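Local coordinates for HD domain-containing protein (Aquifex aeolicus, PDB 2HEK) that binds zinc and GDP at separate sites and may act as a metal-dependent dGTPase of the HD-domain family, at residues L20-S25 / V77-L82; K3-P8 / H54-Y59; S104-T109 / I113-I118; L69-K74 / S151-G156. All blocks are in the same frame, centred on the assembly; numbering follows the deposited sequence.

Contact 1: residues L20-S25 / V77-L82; sequences LRLIDS and VKLAGL. With GDP (guanosine-5'-diphosphate), chain H.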
# COMPACT_ATOMS: atom_id res chain seq x y z
N LEU A 20 7.00 -29.57 -3.39
CA LEU A 20 7.15 -29.85 -1.95
C LEU A 20 8.25 -30.85 -1.64
O LEU A 20 9.01 -30.68 -0.68
CB LEU A 20 5.84 -30.37 -1.36
CG LEU A 20 5.77 -30.47 0.16
CD1 LEU A 20 5.74 -29.09 0.80
CD2 LEU A 20 4.56 -31.29 0.60
N ARG A 21 8.33 -31.91 -2.45
CA ARG A 21 9.36 -32.95 -2.24
C ARG A 21 10.74 -32.34 -2.39
O ARG A 21 11.68 -32.61 -1.61
CB ARG A 21 9.15 -34.08 -3.26
CG ARG A 21 7.94 -35.00 -2.99
CD ARG A 21 7.93 -36.24 -3.96
NE ARG A 21 6.74 -36.29 -4.83
CZ ARG A 21 6.77 -36.31 -6.16
NH1 ARG A 21 7.93 -36.30 -6.82
NH2 ARG A 21 5.63 -36.33 -6.85
N LEU A 22 10.85 -31.45 -3.38
CA LEU A 22 12.11 -30.71 -3.59
C LEU A 22 12.39 -29.72 -2.47
O LEU A 22 13.51 -29.63 -1.97
CB LEU A 22 12.07 -30.01 -4.96
CG LEU A 22 12.08 -30.95 -6.18
CD1 LEU A 22 11.57 -30.20 -7.42
CD2 LEU A 22 13.50 -31.53 -6.42
N ILE A 23 11.36 -28.97 -2.07
CA ILE A 23 11.53 -28.02 -0.95
C ILE A 23 12.01 -28.69 0.34
O ILE A 23 12.87 -28.17 1.05
CB ILE A 23 10.22 -27.26 -0.72
CG1 ILE A 23 10.03 -26.30 -1.88
CG2 ILE A 23 10.25 -26.51 0.60
CD1 ILE A 23 8.62 -25.83 -2.02
N ASP A 24 11.46 -29.87 0.62
CA ASP A 24 11.83 -30.60 1.82
C ASP A 24 13.23 -31.24 1.80
O ASP A 24 13.72 -31.69 2.83
CB ASP A 24 10.73 -31.61 2.16
CG ASP A 24 9.42 -30.92 2.57
OD1 ASP A 24 9.48 -29.86 3.24
OD2 ASP A 24 8.32 -31.41 2.21
N SER A 25 13.90 -31.26 0.66
CA SER A 25 15.26 -31.89 0.61
C SER A 25 16.30 -31.01 1.26
O SER A 25 16.13 -29.78 1.34
CB SER A 25 15.66 -32.19 -0.83
OG SER A 25 15.91 -30.98 -1.52
N VAL A 77 9.18 -25.76 -16.32
CA VAL A 77 9.83 -24.46 -16.21
C VAL A 77 9.66 -23.94 -14.77
O VAL A 77 10.56 -23.31 -14.26
CB VAL A 77 9.37 -23.45 -17.30
CG1 VAL A 77 7.95 -23.07 -17.12
CG2 VAL A 77 10.22 -22.15 -17.26
N LYS A 78 8.53 -24.25 -14.12
CA LYS A 78 8.31 -23.83 -12.73
C LYS A 78 9.36 -24.49 -11.87
O LYS A 78 9.96 -23.84 -10.98
CB LYS A 78 6.92 -24.21 -12.21
CG LYS A 78 5.79 -23.27 -12.70
CD LYS A 78 4.42 -23.91 -12.48
CE LYS A 78 4.21 -24.38 -11.00
NZ LYS A 78 2.87 -25.09 -10.83
N LEU A 79 9.60 -25.77 -12.11
CA LEU A 79 10.64 -26.43 -11.30
C LEU A 79 12.01 -25.89 -11.64
O LEU A 79 12.85 -25.78 -10.75
CB LEU A 79 10.56 -27.98 -11.39
CG LEU A 79 9.26 -28.62 -10.88
CD1 LEU A 79 9.25 -30.18 -11.02
CD2 LEU A 79 8.95 -28.20 -9.43
N ALA A 80 12.28 -25.57 -12.91
CA ALA A 80 13.57 -24.95 -13.25
C ALA A 80 13.73 -23.63 -12.46
O ALA A 80 14.84 -23.31 -12.00
CB ALA A 80 13.66 -24.69 -14.78
N GLY A 81 12.63 -22.87 -12.34
CA GLY A 81 12.64 -21.62 -11.54
C GLY A 81 12.93 -21.94 -10.08
O GLY A 81 13.82 -21.35 -9.47
N LEU A 82 12.20 -22.89 -9.51
CA LEU A 82 12.41 -23.31 -8.12
C LEU A 82 13.86 -23.68 -7.75
O LEU A 82 14.35 -23.32 -6.65
CB LEU A 82 11.45 -24.47 -7.81
CG LEU A 82 11.36 -24.92 -6.33
CD1 LEU A 82 10.67 -23.83 -5.45
CD2 LEU A 82 10.63 -26.29 -6.21
PB GDP H . 0.89 -29.59 8.69
O1B GDP H . 0.13 -28.57 9.52
O2B GDP H . 0.14 -30.91 8.72
O3B GDP H . 0.96 -29.12 7.25
O3A GDP H . 2.38 -29.81 9.30
PA GDP H . 3.71 -29.10 8.69
O1A GDP H . 3.91 -29.47 7.23
O2A GDP H . 4.96 -29.42 9.48
O5' GDP H . 3.34 -27.53 8.84
C5' GDP H . 4.21 -26.51 8.37
C4' GDP H . 3.40 -25.55 7.52
O4' GDP H . 4.18 -24.37 7.34
C3' GDP H . 3.09 -26.12 6.13
O3' GDP H . 1.69 -26.39 5.95
C2' GDP H . 3.58 -25.05 5.15
O2' GDP H . 2.47 -24.29 4.67
C1' GDP H . 4.49 -24.14 5.97
N9 GDP H . 5.95 -24.38 5.72
C8 GDP H . 6.92 -23.44 5.85
N7 GDP H . 8.16 -23.93 5.56
C5 GDP H . 8.00 -25.22 5.22
C6 GDP H . 8.88 -26.34 4.81
O6 GDP H . 10.10 -26.19 4.70
N1 GDP H . 8.32 -27.53 4.55
C2 GDP H . 6.99 -27.77 4.67
N2 GDP H . 6.50 -29.00 4.40
N3 GDP H . 6.12 -26.79 5.05
C4 GDP H . 6.55 -25.52 5.34
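Ile23 and Leu82 bring the two backbones nearest, their CA atoms 8.6 Å apart, so the end of the helix entering segment 20-25 and the last turns of helix 74-82 meet through side chains alone. Leu22 and Leu82 carry most of the apolar contact. The CG of Leu22 stands beside the backbone N (chi1 -67°), which carries CD1 to CD2 of Leu79 at 3.9 Å, the two side chains crossing at about a right angle. Leu82 CD2 reaches CB of Leu22 at 4.2 Å and CG1 of Ile23 at 4.4 Å, touching both neighbours with one methyl. Behind Leu22 its carbonyl O is gripped twice by Ser25: by the backbone N, and by OG at 2.8 Å, which lies in the carbonyl plane on a lone pair. Ile121 of helix 117-123 also packs on Leu22.

On the ligand side, Asp24 OD1 takes both polar N-H groups of the guanine: N1 of GDP donates at 2.9 Å and 158°, and N2 adds a weak, more bent bond at 3.3 Å. Leu20 CD1 lies near the same amino group. Replacing Asp24 by an alanine would probably leave N1 and N2 of the base without their shared acceptor and weaken the selection for guanine. A carboxylate facing the N1 and N2 side of the base is a recurrent way of recognising guanine, and here it forms one wall of the GDP pocket.

Contact 2: residues K3-P8 / H54-Y59; sequences KEFSDP and HSLGVY. With ZN (zinc ion), chain D; GDP (guanosine-5'-diphosphate), chain H.
The Phe5 ring lies between Leu56 and the nucleotide. Over one face sits CD1 of Leu56, 4.2 Å from the ring centroid and 21° off the normal, a CH-pi contact that falls toward the CG side of the ring. The opposite face has the ribose hydroxyl O2' of GDP above it, and N7 of the guanine lies at the edge, in the ring plane. The CD1-CE1 rim of Phe5 meets the base closely, with CE1 3.2 Å from GDP C4 and CD1 3.6 Å from C8. CB of Phe5 points toward helix 51-69, and with CG beside the backbone N (chi1 -69°) the ring presents a face to Leu56, which crosses it at about a right angle.

With a serine in place of Phe5, the purine would probably lose the rim it rests against and Leu56 CD1 the face it covers, opening a gap between strand and helix. At one end of the strand segment Lys3 NZ donates to the alpha-phosphate oxygen O1A of GDP at 3.0 Å. Further along, Asp7 brings OD2 to 4.3 Å from CA of Gly57, while that carboxylate forms its salt bridge with Arg168.

His54 leaves the helix away from the strand. Its NE2 binds zinc at 2.3 Å, water 1 is another ligand, and Asp85 and Asp161 complete the protein ligands. ND1 is hydrogen-bonded to Asp164, which probably fixes the imidazole's rotation. The helix thus backs the nucleotide pocket with Leu56 and supplies, with His54, the zinc-bound histidine, consistent with the first histidine of the H...HD...D signature of HD domains.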
# COMPACT_ATOMS: atom_id res chain seq x y z
N LYS A 3 0.31 -27.37 -0.88
CA LYS A 3 0.51 -26.60 0.35
C LYS A 3 0.66 -25.12 0.03
O LYS A 3 1.18 -24.77 -1.04
CB LYS A 3 1.70 -27.11 1.15
CG LYS A 3 1.40 -28.49 1.80
CD LYS A 3 2.10 -28.72 3.15
CE LYS A 3 2.16 -30.23 3.50
NZ LYS A 3 3.18 -30.57 4.56
N GLU A 4 0.22 -24.27 0.96
CA GLU A 4 0.29 -22.81 0.83
C GLU A 4 1.34 -22.27 1.79
O GLU A 4 1.37 -22.68 2.97
CB GLU A 4 -1.03 -22.18 1.28
CG GLU A 4 -2.07 -22.12 0.27
CD GLU A 4 -3.31 -21.42 0.81
OE1 GLU A 4 -3.52 -21.40 2.06
OE2 GLU A 4 -4.05 -20.89 -0.02
N PHE A 5 2.17 -21.35 1.30
CA PHE A 5 3.21 -20.71 2.13
C PHE A 5 2.92 -19.24 2.14
O PHE A 5 2.78 -18.65 1.07
CB PHE A 5 4.57 -20.88 1.48
CG PHE A 5 5.09 -22.30 1.46
CD1 PHE A 5 5.90 -22.76 2.49
CD2 PHE A 5 4.78 -23.15 0.41
CE1 PHE A 5 6.41 -24.07 2.46
CE2 PHE A 5 5.26 -24.47 0.38
CZ PHE A 5 6.08 -24.92 1.41
N SER A 6 2.88 -18.61 3.31
CA SER A 6 2.73 -17.15 3.39
C SER A 6 3.93 -16.51 2.77
O SER A 6 5.07 -16.92 3.06
CB SER A 6 2.67 -16.62 4.85
OG SER A 6 1.49 -17.05 5.48
N ASP A 7 3.69 -15.48 1.97
CA ASP A 7 4.78 -14.70 1.36
C ASP A 7 4.25 -13.29 1.31
O ASP A 7 3.30 -13.03 0.57
CB ASP A 7 5.10 -15.21 -0.06
CG ASP A 7 6.35 -14.52 -0.68
OD1 ASP A 7 6.71 -13.40 -0.25
OD2 ASP A 7 6.98 -15.11 -1.62
N PRO A 8 4.87 -12.36 2.08
CA PRO A 8 4.35 -10.98 2.12
C PRO A 8 4.38 -10.29 0.76
O PRO A 8 3.65 -9.31 0.56
CB PRO A 8 5.30 -10.27 3.09
CG PRO A 8 6.56 -11.11 3.10
CD PRO A 8 6.06 -12.53 2.94
N HIS A 54 13.17 -16.47 -1.75
CA HIS A 54 13.36 -16.03 -3.14
C HIS A 54 13.02 -17.17 -4.13
O HIS A 54 12.29 -16.97 -5.10
CB HIS A 54 14.80 -15.53 -3.36
CG HIS A 54 15.13 -15.26 -4.80
ND1 HIS A 54 14.36 -14.42 -5.59
CD2 HIS A 54 16.14 -15.71 -5.59
CE1 HIS A 54 14.88 -14.38 -6.81
NE2 HIS A 54 15.96 -15.15 -6.83
N SER A 55 13.53 -18.38 -3.88
CA SER A 55 13.25 -19.53 -4.78
C SER A 55 11.77 -19.88 -4.87
O SER A 55 11.28 -20.19 -5.96
CB SER A 55 14.06 -20.77 -4.35
OG SER A 55 15.45 -20.49 -4.43
N LEU A 56 11.03 -19.78 -3.75
CA LEU A 56 9.57 -19.99 -3.74
C LEU A 56 8.90 -18.91 -4.55
O LEU A 56 7.95 -19.16 -5.29
CB LEU A 56 9.01 -19.94 -2.29
CG LEU A 56 9.41 -21.05 -1.30
CD1 LEU A 56 8.61 -20.97 0.01
CD2 LEU A 56 9.15 -22.38 -1.94
N GLY A 57 9.41 -17.69 -4.43
CA GLY A 57 8.89 -16.55 -5.20
C GLY A 57 9.15 -16.71 -6.69
O GLY A 57 8.28 -16.42 -7.52
N VAL A 58 10.34 -17.18 -7.05
CA VAL A 58 10.63 -17.46 -8.49
C VAL A 58 9.67 -18.53 -9.08
O VAL A 58 9.08 -18.35 -10.16
CB VAL A 58 12.10 -17.85 -8.71
CG1 VAL A 58 12.34 -18.17 -10.20
CG2 VAL A 58 13.03 -16.71 -8.28
N TYR A 59 9.49 -19.62 -8.34
CA TYR A 59 8.50 -20.64 -8.68
C TYR A 59 7.11 -19.99 -8.90
O TYR A 59 6.47 -20.27 -9.88
CB TYR A 59 8.43 -21.67 -7.57
CG TYR A 59 7.31 -22.70 -7.65
CD1 TYR A 59 6.02 -22.42 -7.14
CD2 TYR A 59 7.56 -23.98 -8.19
CE1 TYR A 59 4.97 -23.41 -7.22
CE2 TYR A 59 6.55 -24.95 -8.26
CZ TYR A 59 5.27 -24.67 -7.77
OH TYR A 59 4.29 -25.66 -7.86
ZN ZN D . 17.68 -15.93 -8.09
PB GDP H . 0.89 -29.59 8.69
O1B GDP H . 0.13 -28.57 9.52
O2B GDP H . 0.14 -30.91 8.72
O3B GDP H . 0.96 -29.12 7.25
O3A GDP H . 2.38 -29.81 9.30
PA GDP H . 3.71 -29.10 8.69
O1A GDP H . 3.91 -29.47 7.23
O2A GDP H . 4.96 -29.42 9.48
O5' GDP H . 3.34 -27.53 8.84
C5' GDP H . 4.21 -26.51 8.37
C4' GDP H . 3.40 -25.55 7.52
O4' GDP H . 4.18 -24.37 7.34
C3' GDP H . 3.09 -26.12 6.13
O3' GDP H . 1.69 -26.39 5.95
C2' GDP H . 3.58 -25.05 5.15
O2' GDP H . 2.47 -24.29 4.67
C1' GDP H . 4.49 -24.14 5.97
N9 GDP H . 5.95 -24.38 5.72
C8 GDP H . 6.92 -23.44 5.85
N7 GDP H . 8.16 -23.93 5.56
C5 GDP H . 8.00 -25.22 5.22
C6 GDP H . 8.88 -26.34 4.81
O6 GDP H . 10.10 -26.19 4.70
N1 GDP H . 8.32 -27.53 4.55
C2 GDP H . 6.99 -27.77 4.67
N2 GDP H . 6.50 -29.00 4.40
N3 GDP H . 6.12 -26.79 5.05
C4 GDP H . 6.55 -25.52 5.34
O HOH W 1 16.51 -17.86 -8.50

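Contact 3: residues S104-T109 / I113-I118; sequences SHEDFT and IKETEI
Thr109 has OG1 beside its backbone N (chi1 -64°), which leaves CG2 anti to that N, while Ile113 has CG1 beside its own N (chi1 -71°); one helical turn apart, the two side chains lie side by side and point the same way. Thr109 CG2 and Ile113 CD1 are 3.8 Å apart, and the same CD1 comes within 3.3 Å of Thr109 O. That carbonyl accepts the backbone bond from Ile113 N at 3.1 Å. The helix starts just before this pair, where OD1 of Asp107, the N-cap residue, receives Thr109 N at 2.8 Å.

At the surface, the extended chains of Glu106 and Glu115 converge, their carboxylate planes 51° apart. OE1 of Glu106 and OE2 of Glu115 are 4.2 Å apart, close for like charges. Water 2 donates to OE2 of both residues, which probably eases the repulsion, as the salt bridge of Glu115 to Arg111 is likely to do.

Helix 108-115 packs on helix 128-139, with Thr109 against Thr138 and Leu139 and Ile113 against Val135. Beyond it, Thr116 and Glu117 lead into helix 117-123 and rest on Pro27 of helix 26-29.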
# COMPACT_ATOMS: atom_id res chain seq x y z
N SER A 104 37.06 -28.85 -12.90
CA SER A 104 36.37 -28.82 -14.22
C SER A 104 35.59 -27.56 -14.50
O SER A 104 35.32 -27.23 -15.66
CB SER A 104 35.42 -30.02 -14.33
OG SER A 104 34.39 -29.92 -13.37
N HIS A 105 35.19 -26.83 -13.46
CA HIS A 105 34.48 -25.57 -13.61
C HIS A 105 32.96 -25.75 -13.67
O HIS A 105 32.23 -24.78 -13.84
CB HIS A 105 34.87 -24.86 -14.91
CG HIS A 105 36.37 -24.48 -14.99
ND1 HIS A 105 36.93 -23.49 -14.22
CD2 HIS A 105 37.37 -24.97 -15.76
CE1 HIS A 105 38.22 -23.39 -14.50
NE2 HIS A 105 38.51 -24.28 -15.44
N GLU A 106 32.55 -27.01 -13.53
CA GLU A 106 31.13 -27.31 -13.63
C GLU A 106 30.27 -26.45 -12.70
O GLU A 106 30.59 -26.29 -11.53
CB GLU A 106 30.84 -28.80 -13.40
CG GLU A 106 29.42 -29.23 -13.77
CD GLU A 106 29.11 -30.70 -13.46
OE1 GLU A 106 30.00 -31.37 -12.91
OE2 GLU A 106 28.00 -31.15 -13.78
N ASP A 107 29.18 -25.91 -13.24
CA ASP A 107 28.28 -25.05 -12.48
C ASP A 107 27.76 -25.84 -11.26
O ASP A 107 27.32 -26.99 -11.40
CB ASP A 107 27.15 -24.59 -13.41
CG ASP A 107 26.27 -23.54 -12.79
OD1 ASP A 107 25.52 -23.89 -11.87
OD2 ASP A 107 26.31 -22.36 -13.25
N PHE A 108 27.85 -25.25 -10.08
CA PHE A 108 27.42 -25.90 -8.84
C PHE A 108 25.91 -26.20 -8.80
O PHE A 108 25.50 -27.14 -8.14
CB PHE A 108 27.86 -25.13 -7.61
CG PHE A 108 29.27 -25.42 -7.19
CD1 PHE A 108 30.32 -24.65 -7.66
CD2 PHE A 108 29.55 -26.50 -6.35
CE1 PHE A 108 31.64 -24.94 -7.27
CE2 PHE A 108 30.85 -26.79 -5.97
CZ PHE A 108 31.90 -26.01 -6.43
N THR A 109 25.10 -25.42 -9.53
CA THR A 109 23.66 -25.72 -9.62
C THR A 109 23.43 -27.04 -10.30
O THR A 109 22.60 -27.81 -9.86
CB THR A 109 22.87 -24.61 -10.34
OG1 THR A 109 22.95 -23.41 -9.58
CG2 THR A 109 21.40 -24.99 -10.47
N ILE A 113 21.95 -30.54 -8.46
CA ILE A 113 20.81 -31.26 -9.06
C ILE A 113 21.16 -32.72 -9.38
O ILE A 113 20.32 -33.60 -9.20
CB ILE A 113 20.34 -30.55 -10.32
CG1 ILE A 113 19.64 -29.23 -9.98
CG2 ILE A 113 19.40 -31.43 -11.13
CD1 ILE A 113 19.58 -28.25 -11.13
N LYS A 114 22.38 -32.97 -9.86
CA LYS A 114 22.75 -34.30 -10.34
C LYS A 114 23.37 -35.22 -9.29
O LYS A 114 23.20 -36.45 -9.37
CB LYS A 114 23.68 -34.17 -11.54
CG LYS A 114 22.91 -33.75 -12.81
CD LYS A 114 23.86 -33.58 -14.00
CE LYS A 114 23.08 -33.37 -15.29
NZ LYS A 114 23.99 -33.17 -16.48
N GLU A 115 24.04 -34.63 -8.29
CA GLU A 115 24.82 -35.38 -7.30
C GLU A 115 24.19 -35.51 -5.90
O GLU A 115 24.85 -36.00 -4.98
CB GLU A 115 26.25 -34.79 -7.20
CG GLU A 115 27.02 -34.71 -8.54
CD GLU A 115 28.37 -33.99 -8.43
OE1 GLU A 115 29.01 -33.97 -7.35
OE2 GLU A 115 28.81 -33.43 -9.45
N THR A 116 22.94 -35.07 -5.73
CA THR A 116 22.26 -35.19 -4.43
C THR A 116 20.91 -35.86 -4.62
O THR A 116 20.54 -36.20 -5.75
CB THR A 116 22.05 -33.79 -3.78
OG1 THR A 116 21.15 -33.03 -4.59
CG2 THR A 116 23.39 -33.03 -3.62
N GLU A 117 20.13 -36.00 -3.53
CA GLU A 117 18.76 -36.53 -3.60
C GLU A 117 17.87 -35.78 -4.58
O GLU A 117 16.86 -36.32 -5.01
CB GLU A 117 18.09 -36.57 -2.20
CG GLU A 117 18.15 -35.24 -1.42
CD GLU A 117 17.38 -35.26 -0.07
OE1 GLU A 117 16.30 -35.93 0.01
OE2 GLU A 117 17.85 -34.61 0.91
N ILE A 118 18.20 -34.52 -4.92
CA ILE A 118 17.40 -33.78 -5.92
C ILE A 118 17.20 -34.63 -7.19
O ILE A 118 16.10 -34.72 -7.71
CB ILE A 118 18.04 -32.40 -6.30
CG1 ILE A 118 18.12 -31.48 -5.07
CG2 ILE A 118 17.29 -31.72 -7.45
CD1 ILE A 118 16.79 -31.12 -4.50
O HOH W 2 27.32 -33.52 -11.99

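Contact 4: residues L69-K74 / S151-G156; sequences LKVKEK and SEIITG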
# COMPACT_ATOMS: atom_id res chain seq x y z
N LEU A 69 1.38 -16.61 -20.67
CA LEU A 69 1.92 -16.95 -21.97
C LEU A 69 1.38 -18.27 -22.55
O LEU A 69 1.71 -18.60 -23.70
CB LEU A 69 3.44 -16.97 -21.93
CG LEU A 69 4.18 -15.66 -21.66
CD1 LEU A 69 5.68 -15.96 -21.71
CD2 LEU A 69 3.81 -14.57 -22.65
N LYS A 70 0.58 -18.99 -21.77
CA LYS A 70 -0.04 -20.26 -22.18
C LYS A 70 1.03 -21.29 -22.59
O LYS A 70 0.93 -21.94 -23.65
CB LYS A 70 -1.04 -20.05 -23.32
CG LYS A 70 -2.33 -19.36 -22.87
CD LYS A 70 -3.37 -19.36 -23.99
CE LYS A 70 -3.20 -18.17 -24.92
NZ LYS A 70 -3.77 -16.93 -24.29
N VAL A 71 2.03 -21.41 -21.73
CA VAL A 71 3.18 -22.27 -21.94
C VAL A 71 2.77 -23.72 -21.67
O VAL A 71 2.14 -24.01 -20.65
CB VAL A 71 4.37 -21.83 -21.03
CG1 VAL A 71 5.40 -22.93 -20.88
CG2 VAL A 71 5.00 -20.57 -21.60
N LYS A 72 3.10 -24.60 -22.61
CA LYS A 72 2.79 -26.03 -22.54
C LYS A 72 3.52 -26.69 -21.37
O LYS A 72 2.92 -27.33 -20.50
CB LYS A 72 3.20 -26.68 -23.88
CG LYS A 72 2.73 -28.10 -24.13
CD LYS A 72 2.93 -28.47 -25.62
CE LYS A 72 2.85 -29.99 -25.86
NZ LYS A 72 2.88 -30.39 -27.32
N GLU A 73 4.83 -26.50 -21.33
CA GLU A 73 5.67 -27.19 -20.36
C GLU A 73 5.76 -26.39 -19.06
O GLU A 73 6.85 -26.13 -18.57
CB GLU A 73 7.08 -27.40 -20.93
CG GLU A 73 7.14 -28.17 -22.30
CD GLU A 73 8.55 -28.66 -22.55
OE1 GLU A 73 9.00 -29.57 -21.81
OE2 GLU A 73 9.24 -28.10 -23.43
N LYS A 74 4.62 -25.99 -18.53
CA LYS A 74 4.58 -25.13 -17.33
C LYS A 74 5.26 -25.77 -16.12
O LYS A 74 6.09 -25.14 -15.46
CB LYS A 74 3.12 -24.74 -17.02
CG LYS A 74 2.93 -23.92 -15.71
CD LYS A 74 1.51 -23.34 -15.58
CE LYS A 74 0.42 -24.42 -15.58
NZ LYS A 74 -0.88 -23.84 -15.09
N SER A 151 13.90 -20.88 -21.02
CA SER A 151 14.99 -20.28 -20.27
C SER A 151 14.81 -18.76 -20.12
O SER A 151 15.12 -18.21 -19.06
CB SER A 151 16.32 -20.57 -20.95
OG SER A 151 17.36 -20.18 -20.09
N GLU A 152 14.30 -18.11 -21.18
CA GLU A 152 13.97 -16.66 -21.17
C GLU A 152 12.95 -16.32 -20.08
O GLU A 152 13.01 -15.25 -19.46
CB GLU A 152 13.40 -16.21 -22.51
CG GLU A 152 14.44 -15.99 -23.58
CD GLU A 152 13.86 -15.54 -24.94
OE1 GLU A 152 12.63 -15.33 -25.11
OE2 GLU A 152 14.68 -15.41 -25.88
N ILE A 153 12.00 -17.23 -19.86
CA ILE A 153 10.96 -17.02 -18.86
C ILE A 153 11.58 -16.82 -17.46
O ILE A 153 11.10 -16.01 -16.67
CB ILE A 153 9.89 -18.13 -18.88
CG1 ILE A 153 9.06 -18.03 -20.18
CG2 ILE A 153 9.00 -18.10 -17.57
CD1 ILE A 153 8.04 -19.18 -20.38
N ILE A 154 12.67 -17.51 -17.19
CA ILE A 154 13.36 -17.43 -15.91
C ILE A 154 14.50 -16.42 -15.85
O ILE A 154 14.56 -15.64 -14.89
CB ILE A 154 13.90 -18.80 -15.45
CG1 ILE A 154 12.75 -19.79 -15.25
CG2 ILE A 154 14.67 -18.66 -14.09
CD1 ILE A 154 13.31 -21.22 -15.29
N THR A 155 15.36 -16.39 -16.88
CA THR A 155 16.67 -15.73 -16.82
C THR A 155 16.73 -14.49 -17.72
O THR A 155 17.75 -13.78 -17.73
CB THR A 155 17.82 -16.70 -17.26
OG1 THR A 155 17.57 -17.10 -18.60
CG2 THR A 155 17.87 -18.01 -16.36
N GLY A 156 15.67 -14.21 -18.47
CA GLY A 156 15.66 -13.05 -19.39
C GLY A 156 15.61 -11.72 -18.66
O GLY A 156 15.61 -11.67 -17.42
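Val71 and Ile153 make the closest approach: Val71 CG2 comes to 3.6 Å from Ile153 CD1, the two side chains sliding past each other in opposite directions. The same CD1 has Leu69 CD1 at 4.2 Å, so a single isoleucine methyl touches both residues across the contact. Ile153 gets there because CG1 is anti to its carbonyl carbon (chi1 -69°) and the chain is extended beyond it. The backbones stay well apart, with 9.6 Å between the CA atoms of Leu69 and Ile153.

In the next shell, Lys70 leaves the helix with positive phi (58°), turning the chain between the two apolar residues. After Val71 the loop tightens into an inverse gamma turn centred on Glu73, closed by a weak bond from Lys74 N to Lys72 O; the Glu73 carboxylate is in a salt bridge with Arg133. On the helix side, Ser151 O takes two donors from Thr155, the backbone N at 2.8 Å and OG1 at 2.7 Å, the hydroxyl lying above the carbonyl plane. Ser151 OG is itself bonded to Ile137 O.

The contact thus joins the end of helix 51-69 and the turn leading to helix 74-82 to the last part of helix 145-155. Ile153 also packs on Ile65 of helix 51-69, Val71 meets Cys66 of that helix and Leu150 of helix 145-155, and Val196 of strand 195-199 touches both Leu69 and Ile153.

Overall arrangement
Contacts 1 and 2 have centres 11 Å apart and share the GDP site: their segments alternate along the chain, and Ile23 packs on Leu56 where helix 17-23 meets helix 51-69. Contact 1 is the hub. It touches contact 3 through Ser25 and Leu22 on Ile118, and contact 4 through Ala80 and Gly81 against Ile154, each centre about 15 Å away. Contact 3 is nested within the loop closed by contact 4, yet their centres lie about 23 Å apart. Helix 74-82 thus packs on helix 17-23 as well as on helices 51-69 and 145-155, linking one side of the nucleotide site to the helical bundle, whose zinc is bound on the far side of helix 51-69 from Phe5.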